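PDB 6BE0: AvrA from Salmonella typhimurium, which probably transfers the acetyl group of acetyl-CoA to serine and threonine side chains of target proteins, as a YopJ-family effector. Local coordinates for residues 46-60 / 284-297. Sequence-based numbering, arbitrary orientation.
With IHP (inositol hexakisphosphate), chain B; COA (coenzyme A), chain C.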
ATOM      1  N   ILE A  46      15.494 -17.945   3.625  1.00 33.52           N
ATOM      2  CA  ILE A  46      15.077 -16.594   3.993  1.00 35.55           C
ATOM      3  C   ILE A  46      13.864 -16.624   4.922  1.00 30.23           C
ATOM      4  O   ILE A  46      13.842 -15.938   5.945  1.00 30.79           O
ATOM      5  CB  ILE A  46      14.756 -15.747   2.737  1.00 41.17           C
ATOM      6  CG1 ILE A  46      16.052 -15.373   2.016  1.00 33.44           C
ATOM      7  CG2 ILE A  46      13.987 -14.474   3.103  1.00 33.61           C
ATOM      8  CD1 ILE A  46      15.850 -14.807   0.625  1.00 45.88           C
ATOM      9  N   VAL A  47      12.860 -17.418   4.562  1.00 31.68           N
ATOM     10  CA  VAL A  47      11.637 -17.514   5.355  1.00 37.19           C
ATOM     11  C   VAL A  47      11.950 -17.890   6.802  1.00 34.24           C
ATOM     12  O   VAL A  47      11.369 -17.332   7.734  1.00 30.87           O
ATOM     13  CB  VAL A  47      10.656 -18.551   4.757  1.00 39.12           C
ATOM     14  CG1 VAL A  47       9.506 -18.850   5.724  1.00 52.63           C
ATOM     15  CG2 VAL A  47      10.108 -18.056   3.429  1.00 47.60           C
ATOM     16  N   GLU A  48      12.871 -18.830   6.985  1.00 37.71           N
ATOM     17  CA  GLU A  48      13.242 -19.274   8.323  1.00 39.55           C
ATOM     18  C   GLU A  48      13.884 -18.136   9.109  1.00 34.05           C
ATOM     19  O   GLU A  48      13.617 -17.972  10.301  1.00 39.15           O
ATOM     20  CB  GLU A  48      14.192 -20.473   8.252  1.00 35.86           C
ATOM     21  CG  GLU A  48      14.478 -21.125   9.606  1.00 37.33           C
ATOM     22  CD  GLU A  48      15.512 -20.375  10.431  1.00 38.08           C
ATOM     23  OE1 GLU A  48      16.446 -19.789   9.843  1.00 50.45           O
ATOM     24  OE2 GLU A  48      15.389 -20.373  11.674  1.00 45.46           O
ATOM     25  N   ARG A  49      14.728 -17.351   8.445  1.00 47.40           N
ATOM     26  CA  ARG A  49      15.379 -16.219   9.097  1.00 44.46           C
ATOM     27  C   ARG A  49      14.350 -15.187   9.547  1.00 42.13           C
ATOM     28  O   ARG A  49      14.468 -14.626  10.634  1.00 42.81           O
ATOM     29  CB  ARG A  49      16.403 -15.565   8.166  1.00 54.81           C
ATOM     30  CG  ARG A  49      17.624 -16.428   7.878  1.00 61.56           C
ATOM     31  CD  ARG A  49      18.786 -15.610   7.322  1.00 54.76           C
ATOM     32  NE  ARG A  49      18.424 -14.865   6.117  1.00 59.18           N
ATOM     33  CZ  ARG A  49      18.008 -13.599   6.101  1.00 74.95           C
ATOM     34  NH1 ARG A  49      17.892 -12.906   7.228  1.00 76.97           N
ATOM     35  NH2 ARG A  49      17.706 -13.021   4.945  1.00 60.61           N
ATOM     36  N   LEU A  50      13.344 -14.944   8.713  1.00 31.95           N
ATOM     37  CA  LEU A  50      12.296 -13.978   9.037  1.00 32.30           C
ATOM     38  C   LEU A  50      11.552 -14.375  10.305  1.00 30.67           C
ATOM     39  O   LEU A  50      11.303 -13.543  11.176  1.00 33.37           O
ATOM     40  CB  LEU A  50      11.301 -13.846   7.881  1.00 41.29           C
ATOM     41  CG  LEU A  50      11.833 -13.293   6.557  1.00 40.02           C
ATOM     42  CD1 LEU A  50      10.711 -13.223   5.534  1.00 40.48           C
ATOM     43  CD2 LEU A  50      12.466 -11.926   6.747  1.00 42.77           C
ATOM     44  N   GLU A  51      11.197 -15.651  10.400  1.00 43.07           N
ATOM     45  CA  GLU A  51      10.478 -16.157  11.562  1.00 43.40           C
ATOM     46  C   GLU A  51      11.369 -16.132  12.797  1.00 44.58           C
ATOM     47  O   GLU A  51      10.929 -15.762  13.883  1.00 44.52           O
ATOM     48  CB  GLU A  51       9.973 -17.575  11.293  1.00 44.23           C
ATOM     49  CG  GLU A  51       8.900 -17.641  10.217  1.00 45.46           C
ATOM     50  CD  GLU A  51       8.542 -19.059   9.833  1.00 48.40           C
ATOM     51  OE1 GLU A  51       9.468 -19.871   9.629  1.00 55.62           O
ATOM     52  OE2 GLU A  51       7.334 -19.362   9.739  1.00 48.70           O
ATOM     53  N   SER A  52      12.626 -16.525  12.619  1.00 43.60           N
ATOM     54  CA  SER A  52      13.600 -16.509  13.705  1.00 47.17           C
ATOM     55  C   SER A  52      13.798 -15.096  14.243  1.00 47.88           C
ATOM     56  O   SER A  52      13.840 -14.881  15.456  1.00 45.88           O
ATOM     57  CB  SER A  52      14.937 -17.080  13.229  1.00 47.34           C
ATOM     58  OG  SER A  52      15.914 -17.004  14.249  1.00 59.75           O
ATOM     59  N   GLU A  53      13.916 -14.140  13.329  1.00 48.37           N
ATOM     60  CA  GLU A  53      14.170 -12.751  13.689  1.00 47.41           C
ATOM     61  C   GLU A  53      12.997 -12.134  14.450  1.00 46.05           C
ATOM     62  O   GLU A  53      13.175 -11.183  15.211  1.00 48.11           O
ATOM     63  CB  GLU A  53      14.475 -11.935  12.434  1.00 51.22           C
ATOM     64  CG  GLU A  53      15.850 -12.230  11.845  1.00 49.59           C
ATOM     65  CD  GLU A  53      15.959 -11.862  10.377  1.00 47.65           C
ATOM     66  OE1 GLU A  53      15.047 -11.187   9.857  1.00 46.15           O
ATOM     67  OE2 GLU A  53      16.959 -12.254   9.741  1.00 51.67           O
ATOM     68  N   ILE A  54      11.804 -12.681  14.244  1.00 42.22           N
ATOM     69  CA  ILE A  54      10.627 -12.249  14.992  1.00 43.24           C
ATOM     70  C   ILE A  54      10.697 -12.757  16.429  1.00 45.00           C
ATOM     71  O   ILE A  54      10.359 -12.038  17.367  1.00 47.27           O
ATOM     72  CB  ILE A  54       9.320 -12.739  14.324  1.00 42.83           C
ATOM     73  CG1 ILE A  54       9.041 -11.919  13.062  1.00 42.68           C
ATOM     74  CG2 ILE A  54       8.130 -12.630  15.282  1.00 41.21           C
ATOM     75  CD1 ILE A  54       7.898 -12.442  12.212  1.00 38.31           C
ATOM     76  N   ILE A  55      11.145 -13.997  16.595  1.00 46.18           N
ATOM     77  CA  ILE A  55      11.159 -14.639  17.906  1.00 48.40           C
ATOM     78  C   ILE A  55      12.235 -14.055  18.822  1.00 50.51           C
ATOM     79  O   ILE A  55      11.998 -13.885  20.020  1.00 50.49           O
ATOM     80  CB  ILE A  55      11.369 -16.165  17.774  1.00 49.64           C
ATOM     81  CG1 ILE A  55      10.202 -16.784  17.000  1.00 47.30           C
ATOM     82  CG2 ILE A  55      11.489 -16.819  19.153  1.00 51.15           C
ATOM     83  CD1 ILE A  55      10.386 -18.248  16.647  1.00 48.85           C
ATOM     84  N   ASP A  56      13.409 -13.754  18.271  1.00 50.16           N
ATOM     85  CA  ASP A  56      14.505 -13.219  19.080  1.00 52.31           C
ATOM     86  C   ASP A  56      14.437 -11.693  19.191  1.00 52.68           C
ATOM     87  O   ASP A  56      15.196 -11.083  19.945  1.00 54.38           O
ATOM     88  CB  ASP A  56      15.863 -13.657  18.513  1.00 53.29           C
ATOM     89  CG  ASP A  56      16.085 -13.209  17.077  1.00 53.59           C
ATOM     90  OD1 ASP A  56      16.871 -13.873  16.368  1.00 59.34           O
ATOM     91  OD2 ASP A  56      15.488 -12.201  16.651  1.00 52.96           O
ATOM     92  N   GLY A  57      13.530 -11.082  18.432  1.00 48.73           N
ATOM     93  CA  GLY A  57      13.277  -9.655  18.538  1.00 49.19           C
ATOM     94  C   GLY A  57      14.201  -8.773  17.718  1.00 49.50           C
ATOM     95  O   GLY A  57      14.113  -7.547  17.791  1.00 50.21           O
ATOM     96  N   SER A  58      15.084  -9.384  16.934  1.00 48.24           N
ATOM     97  CA  SER A  58      16.040  -8.626  16.129  1.00 47.23           C
ATOM     98  C   SER A  58      15.400  -8.048  14.869  1.00 45.80           C
ATOM     99  O   SER A  58      16.035  -7.288  14.137  1.00 48.37           O
ATOM    100  CB  SER A  58      17.227  -9.509  15.740  1.00 47.97           C
ATOM    101  OG  SER A  58      16.809 -10.595  14.933  1.00 46.71           O
ATOM    102  N   TRP A  59      14.146  -8.413  14.618  1.00 42.00           N
ATOM    103  CA  TRP A  59      13.438  -7.960  13.423  1.00 39.95           C
ATOM    104  C   TRP A  59      13.364  -6.442  13.337  1.00 42.03           C
ATOM    105  O   TRP A  59      13.366  -5.870  12.246  1.00 40.23           O
ATOM    106  CB  TRP A  59      12.018  -8.535  13.390  1.00 38.39           C
ATOM    107  CG  TRP A  59      11.169  -8.113  14.560  1.00 39.73           C
ATOM    108  CD1 TRP A  59      11.070  -8.739  15.767  1.00 41.15           C
ATOM    109  CD2 TRP A  59      10.303  -6.971  14.631  1.00 40.26           C
ATOM    110  NE1 TRP A  59      10.197  -8.064  16.584  1.00 42.46           N
ATOM    111  CE2 TRP A  59       9.713  -6.974  15.911  1.00 42.04           C
ATOM    112  CE3 TRP A  59       9.969  -5.948  13.738  1.00 42.36           C
ATOM    113  CZ2 TRP A  59       8.810  -5.995  16.319  1.00 43.47           C
ATOM    114  CZ3 TRP A  59       9.070  -4.977  14.147  1.00 42.14           C
ATOM    115  CH2 TRP A  59       8.502  -5.009  15.425  1.00 43.13           C
ATOM    116  N   ILE A  60      13.302  -5.794  14.494  1.00 51.43           N
ATOM    117  CA  ILE A  60      13.026  -4.366  14.546  1.00 54.07           C
ATOM    118  C   ILE A  60      14.161  -3.513  13.973  1.00 54.87           C
ATOM    119  O   ILE A  60      13.905  -2.438  13.428  1.00 62.54           O
ATOM    120  CB  ILE A  60      12.731  -3.914  15.992  1.00 54.06           C
ATOM    121  CG1 ILE A  60      12.289  -2.449  16.002  1.00 55.90           C
ATOM    122  CG2 ILE A  60      13.945  -4.128  16.892  1.00 55.34           C
ATOM    123  CD1 ILE A  60      11.338  -2.107  17.124  1.00 57.53           C
ATOM    124  N   LEU A 284       4.108  -3.626  20.234  1.00 52.95           N
ATOM    125  CA  LEU A 284       4.350  -3.370  18.818  1.00 49.41           C
ATOM    126  C   LEU A 284       3.617  -4.388  17.955  1.00 46.31           C
ATOM    127  O   LEU A 284       3.332  -5.498  18.404  1.00 46.80           O
ATOM    128  CB  LEU A 284       5.847  -3.415  18.512  1.00 49.22           C
ATOM    129  CG  LEU A 284       6.728  -2.390  19.227  1.00 52.65           C
ATOM    130  CD1 LEU A 284       8.191  -2.643  18.897  1.00 52.62           C
ATOM    131  CD2 LEU A 284       6.329  -0.972  18.852  1.00 52.99           C
ATOM    132  N   SER A 285       3.322  -4.004  16.716  1.00 46.55           N
ATOM    133  CA  SER A 285       2.664  -4.896  15.768  1.00 43.99           C
ATOM    134  C   SER A 285       3.671  -5.502  14.801  1.00 41.23           C
ATOM    135  O   SER A 285       4.452  -4.783  14.174  1.00 40.85           O
ATOM    136  CB  SER A 285       1.581  -4.148  14.988  1.00 46.07           C
ATOM    137  OG  SER A 285       1.042  -4.967  13.963  1.00 43.03           O
ATOM    138  N   ILE A 286       3.649  -6.827  14.690  1.00 41.32           N
ATOM    139  CA  ILE A 286       4.459  -7.539  13.708  1.00 38.94           C
ATOM    140  C   ILE A 286       3.567  -8.085  12.598  1.00 37.30           C
ATOM    141  O   ILE A 286       3.896  -9.084  11.963  1.00 35.88           O
ATOM    142  CB  ILE A 286       5.251  -8.698  14.350  1.00 43.93           C
ATOM    143  CG1 ILE A 286       4.301  -9.722  14.985  1.00 40.89           C
ATOM    144  CG2 ILE A 286       6.223  -8.156  15.389  1.00 41.18           C
ATOM    145  CD1 ILE A 286       4.974 -11.025  15.359  1.00 41.55           C
ATOM    146  N   SER A 287       2.433  -7.426  12.375  1.00 35.12           N
ATOM    147  CA  SER A 287       1.457  -7.896  11.397  1.00 34.11           C
ATOM    148  C   SER A 287       2.051  -7.889   9.992  1.00 32.14           C
ATOM    149  O   SER A 287       1.993  -8.890   9.276  1.00 33.52           O
ATOM    150  CB  SER A 287       0.193  -7.034  11.438  1.00 37.21           C
ATOM    151  OG  SER A 287      -0.859  -7.646  10.713  1.00 35.02           O
ATOM    152  N   ALA A 288       2.626  -6.755   9.604  1.00 30.29           N
ATOM    153  CA  ALA A 288       3.240  -6.617   8.290  1.00 28.65           C
ATOM    154  C   ALA A 288       4.401  -7.591   8.118  1.00 28.40           C
ATOM    155  O   ALA A 288       4.586  -8.160   7.043  1.00 27.45           O
ATOM    156  CB  ALA A 288       3.716  -5.189   8.073  1.00 28.65           C
ATOM    157  N   HIS A 289       5.179  -7.786   9.178  1.00 33.73           N
ATOM    158  CA  HIS A 289       6.303  -8.715   9.131  1.00 34.21           C
ATOM    159  C   HIS A 289       5.813 -10.147   8.941  1.00 33.51           C
ATOM    160  O   HIS A 289       6.451 -10.943   8.252  1.00 33.35           O
ATOM    161  CB  HIS A 289       7.148  -8.607  10.401  1.00 32.81           C
ATOM    162  CG  HIS A 289       7.979  -7.364  10.467  1.00 33.73           C
ATOM    163  ND1 HIS A 289       7.455  -6.132  10.796  1.00 35.10           N
ATOM    164  CD2 HIS A 289       9.298  -7.161  10.237  1.00 34.01           C
ATOM    165  CE1 HIS A 289       8.417  -5.226  10.772  1.00 36.30           C
ATOM    166  NE2 HIS A 289       9.544  -5.824  10.433  1.00 35.50           N
ATOM    167  N   LYS A 290       4.677 -10.470   9.551  1.00 38.35           N
ATOM    168  CA  LYS A 290       4.066 -11.780   9.370  1.00 33.90           C
ATOM    169  C   LYS A 290       3.496 -11.909   7.962  1.00 33.14           C
ATOM    170  O   LYS A 290       3.509 -12.994   7.380  1.00 34.44           O
ATOM    171  CB  LYS A 290       2.971 -12.021  10.412  1.00 35.68           C
ATOM    172  CG  LYS A 290       3.505 -12.280  11.817  1.00 39.80           C
ATOM    173  CD  LYS A 290       2.405 -12.267  12.871  1.00 39.14           C
ATOM    174  CE  LYS A 290       1.487 -13.476  12.755  1.00 40.51           C
ATOM    175  NZ  LYS A 290       0.433 -13.474  13.811  1.00 42.69           N
ATOM    176  N   LYS A 291       3.004 -10.803   7.407  1.00 35.76           N
ATOM    177  CA  LYS A 291       2.443 -10.823   6.059  1.00 33.59           C
ATOM    178  C   LYS A 291       3.527 -11.112   5.024  1.00 31.01           C
ATOM    179  O   LYS A 291       3.280 -11.809   4.040  1.00 34.70           O
ATOM    180  CB  LYS A 291       1.749  -9.498   5.730  1.00 32.11           C
ATOM    181  CG  LYS A 291       0.992  -9.507   4.398  1.00 32.20           C
ATOM    182  CD  LYS A 291      -0.141 -10.529   4.397  1.00 36.73           C
ATOM    183  CE  LYS A 291      -0.887 -10.562   3.072  1.00 41.25           C
ATOM    184  NZ  LYS A 291      -1.606  -9.292   2.791  1.00 41.84           N
ATOM    185  N   ARG A 292       4.722 -10.571   5.246  1.00 34.49           N
ATOM    186  CA  ARG A 292       5.858 -10.854   4.375  1.00 35.09           C
ATOM    187  C   ARG A 292       6.109 -12.356   4.323  1.00 36.18           C
ATOM    188  O   ARG A 292       6.344 -12.922   3.255  1.00 36.16           O
ATOM    189  CB  ARG A 292       7.121 -10.131   4.856  1.00 33.51           C
ATOM    190  CG  ARG A 292       8.369 -10.494   4.055  1.00 33.09           C
ATOM    191  CD  ARG A 292       9.620  -9.789   4.556  1.00 34.51           C
ATOM    192  NE  ARG A 292       9.571  -8.343   4.342  1.00 34.79           N
ATOM    193  CZ  ARG A 292       9.342  -7.437   5.289  1.00 36.03           C
ATOM    194  NH1 ARG A 292       9.137  -7.798   6.552  1.00 39.92           N
ATOM    195  NH2 ARG A 292       9.324  -6.151   4.971  1.00 38.49           N
ATOM    196  N   ILE A 293       6.057 -12.991   5.490  1.00 29.78           N
ATOM    197  CA  ILE A 293       6.297 -14.425   5.599  1.00 32.56           C
ATOM    198  C   ILE A 293       5.231 -15.209   4.837  1.00 32.71           C
ATOM    199  O   ILE A 293       5.541 -16.167   4.130  1.00 34.06           O
ATOM    200  CB  ILE A 293       6.328 -14.872   7.077  1.00 33.04           C
ATOM    201  CG1 ILE A 293       7.500 -14.194   7.797  1.00 32.98           C
ATOM    202  CG2 ILE A 293       6.446 -16.394   7.182  1.00 37.25           C
ATOM    203  CD1 ILE A 293       7.525 -14.415   9.293  1.00 37.41           C
ATOM    204  N   ALA A 294       3.977 -14.798   4.988  1.00 33.45           N
ATOM    205  CA  ALA A 294       2.877 -15.429   4.269  1.00 36.48           C
ATOM    206  C   ALA A 294       3.090 -15.311   2.766  1.00 35.14           C
ATOM    207  O   ALA A 294       2.973 -16.291   2.029  1.00 39.47           O
ATOM    208  CB  ALA A 294       1.552 -14.799   4.665  1.00 37.05           C
ATOM    209  N   GLU A 295       3.408 -14.098   2.325  1.00 38.19           N
ATOM    210  CA  GLU A 295       3.636 -13.815   0.915  1.00 34.53           C
ATOM    211  C   GLU A 295       4.768 -14.665   0.341  1.00 36.28           C
ATOM    212  O   GLU A 295       4.646 -15.214  -0.754  1.00 36.99           O
ATOM    213  CB  GLU A 295       3.943 -12.329   0.728  1.00 32.35           C
ATOM    214  CG  GLU A 295       2.731 -11.420   0.885  1.00 34.81           C
ATOM    215  CD  GLU A 295       1.876 -11.354  -0.369  1.00 36.30           C
ATOM    216  OE1 GLU A 295       1.998 -12.250  -1.231  1.00 40.39           O
ATOM    217  OE2 GLU A 295       1.084 -10.398  -0.495  1.00 33.16           O
ATOM    218  N   TYR A 296       5.866 -14.774   1.083  1.00 33.49           N
ATOM    219  CA  TYR A 296       7.006 -15.576   0.645  1.00 35.41           C
ATOM    220  C   TYR A 296       6.649 -17.058   0.584  1.00 37.56           C
ATOM    221  O   TYR A 296       6.985 -17.747  -0.380  1.00 39.66           O
ATOM    222  CB  TYR A 296       8.206 -15.378   1.575  1.00 38.95           C
ATOM    223  CG  TYR A 296       8.907 -14.039   1.454  1.00 32.19           C
ATOM    224  CD1 TYR A 296       8.329 -12.978   0.767  1.00 32.35           C
ATOM    225  CD2 TYR A 296      10.157 -13.843   2.022  1.00 34.69           C
ATOM    226  CE1 TYR A 296       8.976 -11.760   0.659  1.00 31.95           C
ATOM    227  CE2 TYR A 296      10.811 -12.630   1.918  1.00 32.64           C
ATOM    228  CZ  TYR A 296      10.217 -11.594   1.237  1.00 29.31           C
ATOM    229  OH  TYR A 296      10.871 -10.388   1.136  1.00 28.76           O
ATOM    230  N   LYS A 297       5.976 -17.546   1.622  1.00 34.87           N
ATOM    231  CA  LYS A 297       5.614 -18.957   1.702  1.00 37.82           C
ATOM    232  C   LYS A 297       4.708 -19.369   0.547  1.00 39.38           C
ATOM    233  O   LYS A 297       4.769 -20.505   0.078  1.00 44.68           O
ATOM    234  CB  LYS A 297       4.927 -19.263   3.035  1.00 38.79           C
ATOM    235  CG  LYS A 297       5.880 -19.413   4.212  1.00 38.92           C
ATOM    236  CD  LYS A 297       5.135 -19.832   5.468  1.00 40.51           C
ATOM    237  CE  LYS A 297       6.074 -20.039   6.643  1.00 41.22           C
ATOM    238  NZ  LYS A 297       5.342 -20.503   7.852  1.00 43.24           N
TER
HETATM  239  C1  IHP B 301      -7.280 -12.458   2.567  1.00 78.54           C
HETATM  240  C2  IHP B 301      -6.038 -11.585   2.699  1.00 69.88           C
HETATM  241  C3  IHP B 301      -5.598 -11.472   4.148  1.00 67.42           C
HETATM  242  C4  IHP B 301      -5.410 -12.844   4.763  1.00 79.01           C
HETATM  243  C5  IHP B 301      -6.747 -13.561   4.763  1.00 73.21           C
HETATM  244  C6  IHP B 301      -7.230 -13.777   3.336  1.00 78.55           C
HETATM  245  O11 IHP B 301      -7.505 -12.703   1.190  1.00 69.77           O
HETATM  246  P1  IHP B 301      -8.652 -11.870   0.457  1.00 75.18           P
HETATM  247  O21 IHP B 301      -8.187 -11.489  -0.931  1.00 93.13           O
HETATM  248  O31 IHP B 301      -8.969 -10.603   1.222  1.00 74.01           O
HETATM  249  O41 IHP B 301      -9.890 -12.721   0.355  1.00 86.31           O
HETATM  250  O12 IHP B 301      -4.970 -12.112   1.880  1.00 69.12           O
HETATM  251  P2  IHP B 301      -4.405 -11.259   0.672  1.00 49.55           P
HETATM  252  O22 IHP B 301      -5.527 -10.805  -0.232  1.00 36.70           O
HETATM  253  O32 IHP B 301      -3.678 -10.035   1.176  1.00 53.55           O
HETATM  254  O42 IHP B 301      -3.446 -12.107  -0.134  1.00 27.05           O
HETATM  255  O13 IHP B 301      -4.393 -10.709   4.231  1.00 55.70           O
HETATM  256  P3  IHP B 301      -4.436  -9.259   4.891  1.00 49.28           P
HETATM  257  O23 IHP B 301      -3.529  -8.326   4.126  1.00 38.31           O
HETATM  258  O33 IHP B 301      -5.838  -8.697   4.880  1.00 28.69           O
HETATM  259  O43 IHP B 301      -3.951  -9.341   6.315  1.00 37.48           O
HETATM  260  O14 IHP B 301      -4.831 -12.742   6.077  1.00100.62           O
HETATM  261  P4  IHP B 301      -5.607 -12.180   7.374  1.00 55.44           P
HETATM  262  O24 IHP B 301      -4.701 -11.229   8.123  1.00 41.12           O
HETATM  263  O34 IHP B 301      -6.877 -11.447   7.002  1.00 48.71           O
HETATM  264  O44 IHP B 301      -5.940 -13.318   8.298  1.00 48.35           O
HETATM  265  O15 IHP B 301      -6.678 -14.812   5.450  1.00 75.85           O
HETATM  266  P5  IHP B 301      -7.967 -15.337   6.207  1.00 52.27           P
HETATM  267  O25 IHP B 301      -9.192 -14.586   5.731  1.00 33.57           O
HETATM  268  O35 IHP B 301      -8.138 -16.809   5.925  1.00 41.35           O
HETATM  269  O45 IHP B 301      -7.826 -15.137   7.696  1.00 47.66           O
HETATM  270  O16 IHP B 301      -6.397 -14.723   2.669  1.00 80.80           O
HETATM  271  P6  IHP B 301      -7.059 -15.925   1.918  1.00 54.83           P
HETATM  272  O26 IHP B 301      -6.004 -16.935   1.548  1.00 38.91           O
HETATM  273  O36 IHP B 301      -8.088 -16.582   2.801  1.00 57.44           O
HETATM  274  O46 IHP B 301      -7.726 -15.446   0.652  1.00 45.69           O
HETATM  275  N1A COA C 302       6.903  -1.168  14.730  1.00 46.94           N
HETATM  276  C2A COA C 302       5.610  -1.095  15.169  1.00 45.68           C
HETATM  277  N3A COA C 302       5.119   0.080  15.665  1.00 50.04           N
HETATM  278  C4A COA C 302       5.914   1.193  15.729  1.00 52.71           C
HETATM  279  C5A COA C 302       7.192   1.129  15.296  1.00 41.56           C
HETATM  280  C6A COA C 302       7.683  -0.071  14.793  1.00 38.20           C
HETATM  281  N6A COA C 302       8.806  -0.752  14.232  1.00 48.94           N
HETATM  282  N7A COA C 302       7.761   2.356  15.464  1.00 54.56           N
HETATM  283  C8A COA C 302       6.825   3.179  16.003  1.00 59.47           C
HETATM  284  N9A COA C 302       5.686   2.470  16.171  1.00 62.41           N
HETATM  285  C1B COA C 302       4.441   2.918  16.700  1.00 58.69           C
HETATM  286  C2B COA C 302       4.241   2.436  17.907  1.00 63.90           C
HETATM  287  O2B COA C 302       3.399   1.253  17.846  1.00 84.53           O
HETATM  288  C3B COA C 302       3.498   3.625  18.723  1.00 82.50           C
HETATM  289  O3B COA C 302       2.119   3.699  18.363  1.00 84.10           O
HETATM  290  P3B COA C 302       0.997   3.431  19.491  1.00 67.69           P
HETATM  291  O7A COA C 302       0.983   1.964  19.856  1.00 52.49           O
HETATM  292  O8A COA C 302       1.301   4.254  20.718  1.00 77.48           O
HETATM  293  O9A COA C 302      -0.363   3.825  18.955  1.00 71.68           O
HETATM  294  C4B COA C 302       4.140   4.752  18.335  1.00 85.62           C
HETATM  295  O4B COA C 302       4.479   4.501  16.871  1.00 77.01           O
HETATM  296  C5B COA C 302       5.409   4.949  19.153  1.00 93.33           C
HETATM  297  O5B COA C 302       6.192   5.994  18.588  1.00 81.09           O
HETATM  298  P1A COA C 302       6.337   7.381  19.376  1.00123.16           P
HETATM  299  O1A COA C 302       5.115   7.616  20.252  1.00117.40           O
HETATM  300  O2A COA C 302       7.588   7.336  20.236  1.00129.07           O
HETATM  301  O3A COA C 302       6.467   8.563  18.329  1.00 91.01           O
HETATM  302  O   HOH W   1      12.292  -3.730  10.246  1.00 30.02           O
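Lys297 and Glu51 form a salt bridge that flanks the packed helices along one side, NZ of Lys297 standing 3.0 Å from OE2 of Glu51. The ammonium comes to the syn side of the carboxylate but 31° out of its plane. Both chains run extended beyond CG and arrive from opposite directions, and the two side chains also line the apolar seam: CG of Glu51 rests on CD1 of Ile293, and CE of Lys297 on CG1 of Val47.

Beneath them Ile293 acts as a knob in a hole formed by Val47, Leu50, Glu51 and Ile54; its CD1 meets CD1 of Ile54 at 3.5 Å. CD1 of Leu50 lies 3.6 Å from CD2 of Tyr296, while Ile46 and Val47 bring methyl groups to the edge of that ring. Its hydroxyl is bound by Asp68, which, together with Glu185, forms salt bridges with the guanidinium of Arg292.

At the other end Trp59 meets Ile286 with a face and His289 with an edge. With chi1 at 61°, its CG lies between the backbone N and carbonyl carbon, which sets the indole against Ile286, the N-cap residue of helix 287-297, and His289 in its first turn. CG2 of Ile286 makes a CH-pi contact, 3.9 Å from the centroid of the six-membered ring. The indole edge points at the face of His289 in a T-shaped pair, CE3 of Trp59 lying 3.3 Å from NE2 of His289.

Leu284 touches Ile60 and the adenine of coenzyme A, while Lys291 binds inositol hexakisphosphate from another side of its helix. The whole exemplifies near-antiparallel helix packing, with axes 10.0 Å apart at 161°, around a knob-into-hole residue, here joining an N-terminal helix to the C-terminal strand-helix unit that contributes to both ligand pockets of this YopJ-family acetyltransferase.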